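Local coordinates for kinesin-like protein Nod (Drosophila melanogaster, PDB 3DCB) that hydrolyses ATP and binds microtubules through the kinesin motor domain seen here, and is required to segregate non-exchange chromosomes in meiosis, at residues 49-54 against 66-71; 93-98 against 234-239; 108-113 against 122-127; 150-155 against 224-229. All coordinates share one frame; numbering follows the deposited sequence.

Contact 1 (49-54 against 66-71); sequences PWSDGK and DHAFPA
Ala68 makes the close part of this contact: its CB sits 3.6 Å from Lys54 C, while its backbone N donates to Gly53 O at 3.0 Å. That donor comes from above the carbonyl plane rather than onto a lone pair. The same oxygen is approached by CA of His67 at 3.4 Å in a CA-H...O contact, and water 2 donates to it while also bonding His67 ND1. Gly53 has positive phi, a conformation that suits glycine.

The solvent side is looser. Lys54 runs out extended and then bends at its last torsion (chi4 -66°), which brings NZ to Asp66 O at 3.1 Å. The carboxylate of Asp66 looks elsewhere, with OD1 taking the backbone N of Ile26.

The loop 49-54 joins strands 45-46 and 55-58 of the small antiparallel sheet. Strand 67-69 belongs to the main sheet, runs parallel to strand 23-30, and sends His67 and Phe69 onto helix 75-82.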
loop_
_atom_site.group_PDB
_atom_site.type_symbol
_atom_site.label_atom_id
_atom_site.label_comp_id
_atom_site.label_asym_id
_atom_site.label_seq_id
_atom_site.Cartn_x
_atom_site.Cartn_y
_atom_site.Cartn_z
ATOM N N PRO A 49 24.270 12.638 -6.005
ATOM C CA PRO A 49 25.264 11.562 -5.999
ATOM C C PRO A 49 25.427 10.899 -4.636
ATOM O O PRO A 49 25.928 9.778 -4.530
ATOM C CB PRO A 49 26.538 12.275 -6.448
ATOM C CG PRO A 49 26.025 13.336 -7.368
ATOM C CD PRO A 49 24.838 13.871 -6.578
ATOM N N TRP A 50 24.996 11.599 -3.599
ATOM C CA TRP A 50 25.108 11.098 -2.242
ATOM C C TRP A 50 23.765 10.576 -1.723
ATOM O O TRP A 50 23.644 10.233 -0.548
ATOM C CB TRP A 50 25.636 12.216 -1.337
ATOM C CG TRP A 50 24.773 13.441 -1.352
ATOM C CD1 TRP A 50 23.577 13.608 -0.715
ATOM C CD2 TRP A 50 25.003 14.652 -2.086
ATOM N NE1 TRP A 50 23.045 14.836 -1.007
ATOM C CE2 TRP A 50 23.900 15.501 -1.856
ATOM C CE3 TRP A 50 26.032 15.103 -2.934
ATOM C CZ2 TRP A 50 23.793 16.780 -2.425
ATOM C CZ3 TRP A 50 25.924 16.381 -3.503
ATOM C CH2 TRP A 50 24.807 17.195 -3.247
ATOM N N SER A 51 22.767 10.519 -2.602
ATOM C CA SER A 51 21.439 10.044 -2.233
ATOM C C SER A 51 21.513 8.752 -1.449
ATOM O O SER A 51 20.794 8.557 -0.467
ATOM C CB SER A 51 20.579 9.789 -3.467
ATOM O OG SER A 51 19.487 8.956 -3.117
ATOM N N ASP A 52 22.384 7.869 -1.912
ATOM C CA ASP A 52 22.577 6.581 -1.279
ATOM C C ASP A 52 21.246 5.837 -1.201
ATOM O O ASP A 52 20.988 5.089 -0.257
ATOM C CB ASP A 52 23.162 6.786 0.113
ATOM C CG ASP A 52 24.003 5.623 0.551
ATOM O OD1 ASP A 52 24.790 5.129 -0.284
ATOM O OD2 ASP A 52 23.873 5.198 1.717
ATOM N N GLY A 53 20.412 6.054 -2.220
ATOM C CA GLY A 53 19.112 5.407 -2.305
ATOM C C GLY A 53 18.169 5.787 -1.187
ATOM O O GLY A 53 17.260 5.039 -0.852
ATOM N N LYS A 54 18.370 6.964 -0.611
ATOM C CA LYS A 54 17.529 7.395 0.484
ATOM C C LYS A 54 17.082 8.844 0.457
ATOM O O LYS A 54 16.113 9.201 1.136
ATOM C CB LYS A 54 18.249 7.130 1.803
ATOM C CG LYS A 54 18.417 5.655 2.137
ATOM C CD LYS A 54 19.137 5.503 3.458
ATOM C CE LYS A 54 19.242 4.050 3.895
ATOM N NZ LYS A 54 17.906 3.429 4.201
ATOM N N ASP A 66 13.725 6.254 3.768
ATOM C CA ASP A 66 14.364 4.955 3.831
ATOM C C ASP A 66 14.636 4.422 2.439
ATOM O O ASP A 66 15.482 3.547 2.258
ATOM C CB ASP A 66 13.494 3.968 4.609
ATOM C CG ASP A 66 13.271 4.403 6.046
ATOM O OD1 ASP A 66 12.242 5.057 6.324
ATOM O OD2 ASP A 66 14.134 4.101 6.898
ATOM N N HIS A 67 13.927 4.960 1.453
ATOM C CA HIS A 67 14.082 4.516 0.080
ATOM C C HIS A 67 13.631 5.579 -0.907
ATOM O O HIS A 67 12.466 5.973 -0.909
ATOM C CB HIS A 67 13.250 3.260 -0.157
ATOM C CG HIS A 67 13.727 2.059 0.592
ATOM N ND1 HIS A 67 14.827 1.327 0.197
ATOM C CD2 HIS A 67 13.230 1.428 1.687
ATOM C CE1 HIS A 67 14.980 0.292 1.006
ATOM N NE2 HIS A 67 14.025 0.330 1.917
ATOM N N ALA A 68 14.553 6.032 -1.747
ATOM C CA ALA A 68 14.250 7.042 -2.747
ATOM C C ALA A 68 14.477 6.384 -4.103
ATOM O O ALA A 68 15.608 6.282 -4.560
ATOM C CB ALA A 68 15.169 8.236 -2.574
ATOM N N PHE A 69 13.405 5.919 -4.732
ATOM C CA PHE A 69 13.515 5.236 -6.015
ATOM C C PHE A 69 13.298 6.102 -7.258
ATOM O O PHE A 69 12.232 6.688 -7.450
ATOM C CB PHE A 69 12.526 4.063 -6.078
ATOM C CG PHE A 69 12.671 3.072 -4.955
ATOM C CD1 PHE A 69 13.871 2.401 -4.743
ATOM C CD2 PHE A 69 11.589 2.782 -4.128
ATOM C CE1 PHE A 69 13.992 1.450 -3.715
ATOM C CE2 PHE A 69 11.698 1.836 -3.103
ATOM C CZ PHE A 69 12.903 1.167 -2.900
ATOM N N PRO A 70 14.320 6.198 -8.116
ATOM C CA PRO A 70 14.185 6.996 -9.342
ATOM C C PRO A 70 13.321 6.229 -10.339
ATOM O O PRO A 70 13.242 5.010 -10.275
ATOM C CB PRO A 70 15.629 7.157 -9.824
ATOM C CG PRO A 70 16.291 5.907 -9.332
ATOM C CD PRO A 70 15.713 5.762 -7.917
ATOM N N ALA A 71 12.676 6.948 -11.251
ATOM C CA ALA A 71 11.811 6.335 -12.249
ATOM C C ALA A 71 12.481 5.193 -13.007
ATOM O O ALA A 71 11.804 4.428 -13.680
ATOM C CB ALA A 71 11.303 7.402 -13.220
HETATM O O HOH W 1 18.043 7.731 -4.607
HETATM O O HOH W 2 16.850 2.172 -1.776
#

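Contact 2 (93-98 against 234-239); sequences GFQCTA and HSRMNI
Gln95 reaches across to the start of strand 234-239 with both ends of its amide. Backbone bonds form the regular part: Cys96 N donates to Arg236 O at 2.8 Å and Ala98 N to Asn238 O at 2.7 Å, both almost straight, and Asn238 N returns a bond to Cys96 O. This is a parallel ladder pairing Cys96, Thr97 and Ala98 with Met237, Asn238 and Ile239.

Among the polar side chains, a bend at chi2 (-46°) folds Gln95 back so that NE2 meets a lone pair of His234 O at 3.1 Å. Its OE1 takes two weak bonds, from Arg236 N at 2.9 Å and from Arg236 NE, the amide and guanidinium planes standing nearly perpendicular. With an alanine here, His234 O and Arg236 N are likely to lose these partners, and the guanidinium one weak hold. The guanidinium lies on one face of the His234 ring, with His234 CE1 over the guanidinium centre. Asn238 ND2 donates in its amide plane to Thr97 OG1 at 3.0 Å, while Asn238 OD1 bonds Thr225 OG1.

Apolar contacts occupy the other face: Cys96 and Met237 meet helix 84-92, and Ala98 CB packs 4.2 Å from Ile239 CD1.

Such neighbouring parallel strands form the core of P-loop NTPases; strand 96-102 leads straight into the nucleotide-binding loop, and strand 234-241 toward switch II, as in other kinesins.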
loop_
_atom_site.group_PDB
_atom_site.type_symbol
_atom_site.label_atom_id
_atom_site.label_comp_id
_atom_site.label_asym_id
_atom_site.label_seq_id
_atom_site.Cartn_x
_atom_site.Cartn_y
_atom_site.Cartn_z
ATOM N N GLY A 93 4.709 -14.066 11.792
ATOM C CA GLY A 93 3.473 -13.832 12.515
ATOM C C GLY A 93 3.054 -12.382 12.682
ATOM O O GLY A 93 1.988 -12.119 13.243
ATOM N N PHE A 94 3.857 -11.439 12.195
ATOM C CA PHE A 94 3.523 -10.015 12.338
ATOM C C PHE A 94 2.550 -9.442 11.306
ATOM O O PHE A 94 2.512 -9.879 10.158
ATOM C CB PHE A 94 4.794 -9.155 12.301
ATOM C CG PHE A 94 5.776 -9.478 13.376
ATOM C CD1 PHE A 94 6.704 -10.502 13.205
ATOM C CD2 PHE A 94 5.757 -8.782 14.578
ATOM C CE1 PHE A 94 7.599 -10.832 14.212
ATOM C CE2 PHE A 94 6.648 -9.104 15.600
ATOM C CZ PHE A 94 7.572 -10.135 15.414
ATOM N N GLN A 95 1.769 -8.447 11.727
ATOM C CA GLN A 95 0.821 -7.783 10.830
ATOM C C GLN A 95 1.621 -6.749 10.020
ATOM O O GLN A 95 2.375 -5.981 10.599
ATOM C CB GLN A 95 -0.284 -7.078 11.623
ATOM C CG GLN A 95 -0.986 -7.922 12.707
ATOM C CD GLN A 95 -1.385 -9.311 12.255
ATOM O OE1 GLN A 95 -1.918 -9.476 11.154
ATOM N NE2 GLN A 95 -1.133 -10.311 13.087
ATOM N N CYS A 96 1.460 -6.748 8.692
ATOM C CA CYS A 96 2.180 -5.793 7.835
ATOM C C CYS A 96 1.256 -5.012 6.917
ATOM O O CYS A 96 0.268 -5.545 6.425
ATOM C CB CYS A 96 3.178 -6.493 6.917
ATOM S SG CYS A 96 4.222 -7.718 7.675
ATOM N N THR A 97 1.603 -3.761 6.651
ATOM C CA THR A 97 0.797 -2.952 5.753
ATOM C C THR A 97 1.641 -2.092 4.816
ATOM O O THR A 97 2.546 -1.401 5.256
ATOM C CB THR A 97 -0.156 -2.037 6.516
ATOM O OG1 THR A 97 -0.953 -2.810 7.422
ATOM C CG2 THR A 97 -1.086 -1.331 5.532
ATOM N N ALA A 98 1.358 -2.166 3.523
ATOM C CA ALA A 98 2.074 -1.364 2.537
ATOM C C ALA A 98 1.007 -0.438 1.922
ATOM O O ALA A 98 0.023 -0.913 1.349
ATOM C CB ALA A 98 2.703 -2.258 1.465
ATOM N N HIS A 234 -3.093 -15.817 13.076
ATOM C CA HIS A 234 -3.574 -15.055 11.928
ATOM C C HIS A 234 -2.700 -13.840 11.635
ATOM O O HIS A 234 -2.755 -12.848 12.361
ATOM C CB HIS A 234 -4.999 -14.567 12.199
ATOM C CG HIS A 234 -5.605 -13.787 11.078
ATOM N ND1 HIS A 234 -6.932 -13.413 11.068
ATOM C CD2 HIS A 234 -5.079 -13.318 9.924
ATOM C CE1 HIS A 234 -7.200 -12.753 9.958
ATOM N NE2 HIS A 234 -6.090 -12.680 9.246
ATOM N N SER A 235 -1.906 -13.890 10.574
ATOM C CA SER A 235 -1.090 -12.728 10.240
ATOM C C SER A 235 -1.599 -12.198 8.915
ATOM O O SER A 235 -2.128 -12.961 8.103
ATOM C CB SER A 235 0.383 -13.106 10.085
ATOM O OG SER A 235 0.572 -13.852 8.896
ATOM N N ARG A 236 -1.453 -10.902 8.686
ATOM C CA ARG A 236 -1.925 -10.365 7.429
ATOM C C ARG A 236 -1.051 -9.292 6.804
ATOM O O ARG A 236 -0.326 -8.579 7.491
ATOM C CB ARG A 236 -3.367 -9.861 7.584
ATOM C CG ARG A 236 -3.604 -8.831 8.653
ATOM C CD ARG A 236 -5.079 -8.825 9.096
ATOM N NE ARG A 236 -5.286 -9.529 10.362
ATOM C CZ ARG A 236 -6.461 -9.625 10.975
ATOM N NH1 ARG A 236 -7.529 -9.067 10.429
ATOM N NH2 ARG A 236 -6.572 -10.259 12.132
ATOM N N MET A 237 -1.097 -9.227 5.481
ATOM C CA MET A 237 -0.347 -8.236 4.731
ATOM C C MET A 237 -1.316 -7.403 3.895
ATOM O O MET A 237 -1.871 -7.883 2.901
ATOM C CB MET A 237 0.657 -8.884 3.790
ATOM C CG MET A 237 1.474 -7.843 3.032
ATOM S SD MET A 237 2.722 -8.569 1.963
ATOM C CE MET A 237 4.108 -8.701 3.084
ATOM N N ASN A 238 -1.481 -6.149 4.288
ATOM C CA ASN A 238 -2.392 -5.253 3.599
ATOM C C ASN A 238 -1.721 -4.436 2.502
ATOM O O ASN A 238 -0.725 -3.742 2.735
ATOM C CB ASN A 238 -3.038 -4.295 4.602
ATOM C CG ASN A 238 -3.677 -5.007 5.779
ATOM O OD1 ASN A 238 -4.678 -5.720 5.634
ATOM N ND2 ASN A 238 -3.101 -4.809 6.967
ATOM N N ILE A 239 -2.268 -4.529 1.299
ATOM C CA ILE A 239 -1.765 -3.765 0.179
ATOM C C ILE A 239 -2.824 -2.661 -0.012
ATOM O O ILE A 239 -3.965 -2.941 -0.400
ATOM C CB ILE A 239 -1.639 -4.667 -1.061
ATOM C CG1 ILE A 239 -0.740 -5.869 -0.710
ATOM C CG2 ILE A 239 -0.994 -3.894 -2.228
ATOM C CD1 ILE A 239 0.664 -5.488 -0.340
#

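Contact 3 (108-113 against 122-127); sequences KSYSMG and PEHLGI. With MG (magnesium ion), chain B; ANP (phosphoaminophosphonic acid-adenylate ester), chain C.
Tyr110 and His124 meet through OH and ND1, 3.0 Å apart, in a hydrogen bond that either could donate; each lies at the edge of the other's ring, near its plane. With CG anti to the backbone N (chi1 168°), the tyrosine is laid along the nucleotide analogue. CB starts 3.5 Å from ANP O1A, the oxygen that also accepts the Tyr110 backbone N. CD1 then passes ANP O2' at 3.3 Å, and CD2 and CE2 run along the purine, near N7 and C6. One ring face thus covers the adenine, with ANP C4 over its centre, before OH reaches the histidine.

Behind the ring the two backbones close up. Ile127 N donates to Ser111 O at 3.1 Å along a nearly straight N-H line (177°), and Gly113 CA comes within 3.6 Å of Gly126 CA, leaving no room for a CB on either glycine. Met112 CE touches Ile127 CD1 at 3.5 Å.

At the other end of helix 108-112, Lys108 NZ grips O1B and O1G, and Ser109 OG binds the magnesium ion, which three waters and two phosphate oxygens complete. This is the Walker A P-loop, its helix presenting backbone amides to the phosphates while Tyr110 covers the adenine.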
loop_
_atom_site.group_PDB
_atom_site.type_symbol
_atom_site.label_atom_id
_atom_site.label_comp_id
_atom_site.label_asym_id
_atom_site.label_seq_id
_atom_site.Cartn_x
_atom_site.Cartn_y
_atom_site.Cartn_z
ATOM N N LYS A 108 0.638 4.615 -8.516
ATOM C CA LYS A 108 0.304 3.956 -7.256
ATOM C C LYS A 108 -0.302 2.588 -7.559
ATOM O O LYS A 108 0.150 1.559 -7.050
ATOM C CB LYS A 108 -0.701 4.786 -6.457
ATOM C CG LYS A 108 -0.136 6.096 -5.970
ATOM C CD LYS A 108 -1.105 6.846 -5.083
ATOM C CE LYS A 108 -2.345 7.341 -5.840
ATOM N NZ LYS A 108 -1.995 8.219 -6.982
ATOM N N SER A 109 -1.324 2.583 -8.407
ATOM C CA SER A 109 -1.974 1.337 -8.779
ATOM C C SER A 109 -1.051 0.366 -9.481
ATOM O O SER A 109 -1.101 -0.838 -9.242
ATOM C CB SER A 109 -3.158 1.615 -9.681
ATOM O OG SER A 109 -4.333 1.658 -8.906
ATOM N N TYR A 110 -0.222 0.909 -10.364
ATOM C CA TYR A 110 0.728 0.135 -11.134
ATOM C C TYR A 110 1.704 -0.540 -10.181
ATOM O O TYR A 110 1.964 -1.742 -10.284
ATOM C CB TYR A 110 1.469 1.074 -12.087
ATOM C CG TYR A 110 2.677 0.472 -12.759
ATOM C CD1 TYR A 110 2.543 -0.422 -13.829
ATOM C CD2 TYR A 110 3.966 0.798 -12.325
ATOM C CE1 TYR A 110 3.663 -0.969 -14.452
ATOM C CE2 TYR A 110 5.089 0.249 -12.934
ATOM C CZ TYR A 110 4.934 -0.625 -14.000
ATOM O OH TYR A 110 6.038 -1.123 -14.641
ATOM N N SER A 111 2.226 0.244 -9.243
ATOM C CA SER A 111 3.186 -0.220 -8.251
ATOM C C SER A 111 2.675 -1.261 -7.280
ATOM O O SER A 111 3.422 -2.146 -6.866
ATOM C CB SER A 111 3.701 0.961 -7.426
ATOM O OG SER A 111 4.451 1.831 -8.240
ATOM N N MET A 112 1.418 -1.155 -6.886
ATOM C CA MET A 112 0.903 -2.096 -5.912
ATOM C C MET A 112 0.465 -3.379 -6.583
ATOM O O MET A 112 0.391 -4.431 -5.951
ATOM C CB MET A 112 -0.245 -1.461 -5.138
ATOM C CG MET A 112 0.126 -0.181 -4.384
ATOM S SD MET A 112 1.405 -0.447 -3.144
ATOM C CE MET A 112 2.813 0.132 -4.062
ATOM N N GLY A 113 0.196 -3.287 -7.881
ATOM C CA GLY A 113 -0.220 -4.455 -8.640
ATOM C C GLY A 113 -1.674 -4.809 -8.423
ATOM O O GLY A 113 -1.996 -5.933 -8.053
ATOM N N PRO A 122 5.337 -9.937 -17.345
ATOM C CA PRO A 122 6.078 -10.280 -16.128
ATOM C C PRO A 122 6.806 -9.105 -15.482
ATOM O O PRO A 122 6.586 -8.798 -14.310
ATOM C CB PRO A 122 7.040 -11.359 -16.615
ATOM C CG PRO A 122 6.240 -12.057 -17.661
ATOM C CD PRO A 122 5.643 -10.896 -18.423
ATOM N N GLU A 123 7.669 -8.452 -16.250
ATOM C CA GLU A 123 8.448 -7.325 -15.750
ATOM C C GLU A 123 7.597 -6.125 -15.329
ATOM O O GLU A 123 8.117 -5.126 -14.852
ATOM C CB GLU A 123 9.488 -6.896 -16.800
ATOM C CG GLU A 123 8.973 -6.780 -18.229
ATOM C CD GLU A 123 8.728 -8.138 -18.894
ATOM O OE1 GLU A 123 7.611 -8.344 -19.424
ATOM O OE2 GLU A 123 9.649 -8.994 -18.895
ATOM N N HIS A 124 6.288 -6.226 -15.504
ATOM C CA HIS A 124 5.401 -5.139 -15.125
ATOM C C HIS A 124 4.507 -5.490 -13.939
ATOM O O HIS A 124 3.763 -4.640 -13.453
ATOM C CB HIS A 124 4.546 -4.730 -16.317
ATOM C CG HIS A 124 5.311 -4.018 -17.384
ATOM N ND1 HIS A 124 5.840 -2.756 -17.207
ATOM C CD2 HIS A 124 5.664 -4.402 -18.634
ATOM C CE1 HIS A 124 6.488 -2.396 -18.300
ATOM N NE2 HIS A 124 6.398 -3.377 -19.180
ATOM N N LEU A 125 4.590 -6.731 -13.469
ATOM C CA LEU A 125 3.785 -7.166 -12.336
ATOM C C LEU A 125 4.124 -6.322 -11.107
ATOM O O LEU A 125 5.291 -6.001 -10.857
ATOM C CB LEU A 125 4.041 -8.641 -12.037
ATOM C CG LEU A 125 3.606 -9.696 -13.067
ATOM C CD1 LEU A 125 4.181 -11.061 -12.668
ATOM C CD2 LEU A 125 2.093 -9.755 -13.144
ATOM N N GLY A 126 3.093 -5.977 -10.344
ATOM C CA GLY A 126 3.293 -5.167 -9.157
ATOM C C GLY A 126 3.572 -5.955 -7.888
ATOM O O GLY A 126 3.688 -7.184 -7.900
ATOM N N ILE A 127 3.677 -5.233 -6.780
ATOM C CA ILE A 127 3.947 -5.848 -5.493
ATOM C C ILE A 127 3.020 -7.016 -5.147
ATOM O O ILE A 127 3.484 -8.113 -4.832
ATOM C CB ILE A 127 3.871 -4.803 -4.359
ATOM C CG1 ILE A 127 5.019 -3.794 -4.511
ATOM C CG2 ILE A 127 3.929 -5.500 -3.009
ATOM C CD1 ILE A 127 4.908 -2.579 -3.631
HETATM MG MG MG B . -5.069 3.796 -8.962
HETATM P PG ANP C . -4.818 7.370 -9.602
HETATM O O1G ANP C . -4.224 7.963 -8.400
HETATM O O2G ANP C . -5.942 8.343 -10.171
HETATM O O3G ANP C . -5.539 5.993 -9.216
HETATM P PB ANP C . -2.406 6.062 -10.331
HETATM O O1B ANP C . -1.647 6.768 -9.286
HETATM O O2B ANP C . -2.998 4.692 -9.740
HETATM N N3B ANP C . -3.670 7.101 -10.827
HETATM P PA ANP C . -1.450 4.340 -12.180
HETATM O O1A ANP C . -0.951 3.450 -11.126
HETATM O O2A ANP C . -2.933 3.941 -12.578
HETATM O O3A ANP C . -1.477 5.886 -11.642
HETATM O "O5'" ANP C . -0.489 4.259 -13.447
HETATM C "C5'" ANP C . -0.995 5.146 -14.476
HETATM C "C4'" ANP C . -0.274 4.846 -15.795
HETATM O "O4'" ANP C . 1.157 5.108 -15.664
HETATM C "C3'" ANP C . -0.457 3.343 -16.147
HETATM O "O3'" ANP C . -0.328 3.103 -17.534
HETATM C "C2'" ANP C . 0.909 2.811 -15.577
HETATM O "O2'" ANP C . 1.297 1.584 -16.204
HETATM C "C1'" ANP C . 1.884 3.920 -16.040
HETATM N N9 ANP C . 3.126 3.829 -15.267
HETATM C C8 ANP C . 3.376 4.397 -14.041
HETATM N N7 ANP C . 4.526 3.998 -13.576
HETATM C C5 ANP C . 5.179 3.304 -14.542
HETATM C C6 ANP C . 6.419 2.639 -14.639
HETATM N N6 ANP C . 7.345 2.749 -13.628
HETATM N N1 ANP C . 6.684 1.887 -15.738
HETATM C C2 ANP C . 5.838 1.867 -16.782
HETATM N N3 ANP C . 4.645 2.463 -16.729
HETATM C C4 ANP C . 4.262 3.141 -15.632
HETATM O O HOH W 3 1.144 -3.465 -12.374
HETATM O O HOH W 4 -5.114 4.173 -11.376
HETATM O O HOH W 5 -4.806 4.496 -6.635
HETATM O O HOH W 6 -7.358 2.989 -8.755
#

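Contact 4 (150-155 against 224-229); sequences IQVYAS and VTIHVK
The His227 ring has the Thr225 methyl CG2 over one face, 3.3 Å above the plane, and at its edge the backbone of Tyr153 and Ser155. Its NE2 meets Ser155 OG at 3.0 Å in a hydrogen bond that either could donate. The Tyr153 ring has His227 O at its edge and Lys229 across one face, where the extended chain puts CD 3.5 Å from CE1. Lys229 NZ stands 4.7 Å from the ring centroid, 11° off the normal, a cation-pi contact.

Beneath these groups runs a regular antiparallel ladder, with paired backbone bonds joining Gln151 to Lys229, Tyr153 to His227 and Ser155 to Thr225. On the reverse face Val152 and Ile226 turn to helix 127-140.

A phenylalanine in place of His227 would probably leave Ser155 OG without its ring partner and His234 NE2 without its bond to ND1. The chemistry is two-sided, aliphatic toward the helix and polar-aromatic opposite, with bonds at both imidazole nitrogens holding His227 against rotation.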
loop_
_atom_site.group_PDB
_atom_site.type_symbol
_atom_site.label_atom_id
_atom_site.label_comp_id
_atom_site.label_asym_id
_atom_site.label_seq_id
_atom_site.Cartn_x
_atom_site.Cartn_y
_atom_site.Cartn_z
ATOM N N ILE A 150 -1.156 -24.883 6.868
ATOM C CA ILE A 150 -1.331 -23.445 6.681
ATOM C C ILE A 150 -2.330 -23.152 5.563
ATOM O O ILE A 150 -2.509 -23.958 4.658
ATOM C CB ILE A 150 0.023 -22.793 6.317
ATOM C CG1 ILE A 150 1.067 -23.134 7.375
ATOM C CG2 ILE A 150 -0.122 -21.293 6.208
ATOM C CD1 ILE A 150 2.480 -22.778 6.966
ATOM N N GLN A 151 -2.975 -21.995 5.626
ATOM C CA GLN A 151 -3.934 -21.612 4.591
ATOM C C GLN A 151 -3.833 -20.130 4.219
ATOM O O GLN A 151 -3.847 -19.258 5.090
ATOM C CB GLN A 151 -5.357 -21.909 5.045
ATOM C CG GLN A 151 -6.404 -21.506 4.031
ATOM C CD GLN A 151 -6.342 -22.329 2.772
ATOM O OE1 GLN A 151 -5.923 -21.854 1.715
ATOM N NE2 GLN A 151 -6.750 -23.593 2.883
ATOM N N VAL A 152 -3.741 -19.856 2.922
ATOM C CA VAL A 152 -3.636 -18.483 2.436
ATOM C C VAL A 152 -5.009 -17.986 1.995
ATOM O O VAL A 152 -5.788 -18.732 1.402
ATOM C CB VAL A 152 -2.638 -18.386 1.241
ATOM C CG1 VAL A 152 -2.576 -16.965 0.687
ATOM C CG2 VAL A 152 -1.271 -18.840 1.694
ATOM N N TYR A 153 -5.310 -16.733 2.314
ATOM C CA TYR A 153 -6.588 -16.149 1.939
ATOM C C TYR A 153 -6.372 -14.769 1.373
ATOM O O TYR A 153 -5.288 -14.196 1.491
ATOM C CB TYR A 153 -7.526 -15.984 3.133
ATOM C CG TYR A 153 -7.775 -17.222 3.946
ATOM C CD1 TYR A 153 -6.830 -17.672 4.870
ATOM C CD2 TYR A 153 -8.986 -17.914 3.841
ATOM C CE1 TYR A 153 -7.089 -18.770 5.675
ATOM C CE2 TYR A 153 -9.252 -19.013 4.638
ATOM C CZ TYR A 153 -8.304 -19.435 5.551
ATOM O OH TYR A 153 -8.582 -20.519 6.335
ATOM N N ALA A 154 -7.428 -14.232 0.779
ATOM C CA ALA A 154 -7.373 -12.903 0.207
ATOM C C ALA A 154 -8.700 -12.208 0.443
ATOM O O ALA A 154 -9.762 -12.827 0.365
ATOM C CB ALA A 154 -7.091 -12.985 -1.274
ATOM N N SER A 155 -8.634 -10.920 0.765
ATOM C CA SER A 155 -9.833 -10.120 0.969
ATOM C C SER A 155 -9.634 -8.862 0.145
ATOM O O SER A 155 -8.509 -8.390 -0.035
ATOM C CB SER A 155 -10.043 -9.796 2.452
ATOM O OG SER A 155 -9.061 -8.906 2.957
ATOM N N VAL A 224 -6.352 -4.811 -0.611
ATOM C CA VAL A 224 -6.331 -6.234 -0.862
ATOM C C VAL A 224 -5.436 -6.770 0.242
ATOM O O VAL A 224 -4.274 -6.375 0.372
ATOM C CB VAL A 224 -5.743 -6.604 -2.245
ATOM C CG1 VAL A 224 -5.556 -8.113 -2.338
ATOM C CG2 VAL A 224 -6.695 -6.147 -3.358
ATOM N N THR A 225 -5.996 -7.641 1.068
ATOM C CA THR A 225 -5.243 -8.217 2.157
ATOM C C THR A 225 -4.969 -9.679 1.882
ATOM O O THR A 225 -5.873 -10.428 1.515
ATOM C CB THR A 225 -5.998 -8.146 3.489
ATOM O OG1 THR A 225 -6.290 -6.795 3.814
ATOM C CG2 THR A 225 -5.169 -8.767 4.603
ATOM N N ILE A 226 -3.708 -10.063 2.057
ATOM C CA ILE A 226 -3.294 -11.443 1.898
ATOM C C ILE A 226 -3.268 -11.955 3.313
ATOM O O ILE A 226 -2.525 -11.429 4.155
ATOM C CB ILE A 226 -1.873 -11.602 1.369
ATOM C CG1 ILE A 226 -1.751 -10.953 0.003
ATOM C CG2 ILE A 226 -1.507 -13.076 1.323
ATOM C CD1 ILE A 226 -2.753 -11.475 -0.974
ATOM N N HIS A 227 -4.068 -12.983 3.576
ATOM C CA HIS A 227 -4.142 -13.585 4.898
ATOM C C HIS A 227 -3.389 -14.898 4.920
ATOM O O HIS A 227 -3.496 -15.713 3.992
ATOM C CB HIS A 227 -5.589 -13.880 5.269
ATOM C CG HIS A 227 -6.475 -12.690 5.222
ATOM N ND1 HIS A 227 -6.721 -11.914 6.331
ATOM C CD2 HIS A 227 -7.141 -12.105 4.194
ATOM C CE1 HIS A 227 -7.495 -10.898 5.992
ATOM N NE2 HIS A 227 -7.762 -10.992 4.701
ATOM N N VAL A 228 -2.646 -15.108 5.998
ATOM C CA VAL A 228 -1.891 -16.342 6.191
ATOM C C VAL A 228 -2.307 -16.848 7.567
ATOM O O VAL A 228 -1.974 -16.234 8.584
ATOM C CB VAL A 228 -0.388 -16.079 6.183
ATOM C CG1 VAL A 228 0.347 -17.407 6.280
ATOM C CG2 VAL A 228 0.001 -15.332 4.917
ATOM N N LYS A 229 -3.042 -17.956 7.593
ATOM C CA LYS A 229 -3.559 -18.525 8.835
ATOM C C LYS A 229 -3.136 -19.955 9.166
ATOM O O LYS A 229 -2.914 -20.786 8.281
ATOM C CB LYS A 229 -5.093 -18.491 8.816
ATOM C CG LYS A 229 -5.738 -17.126 8.695
ATOM C CD LYS A 229 -7.261 -17.243 8.818
ATOM C CE LYS A 229 -7.956 -15.903 8.603
ATOM N NZ LYS A 229 -9.454 -16.034 8.651
HETATM O O HOH W 7 -8.862 -6.424 2.645
#

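Contacts 1, 2 and 4 all reach the main sheet of the motor domain, while contact 3 brings the P-loop helix and the start of helix 127-140 against it. Contacts 2 and 4 are neighbours, centres 9 Å apart, because strands 221-229 and 234-241 lie side by side and follow each other in the chain. Contacts 1 and 4 are farthest apart, centres 32 Å from one another on opposite sides of the chain's centre. In sequence contact 1 closes first; contacts 3 and 4 then fall, in that order, inside the long loop closed by contact 2. Ile239 packs on Met112 and Ile127, joining the sheet to the nucleotide-binding helix of contact 3.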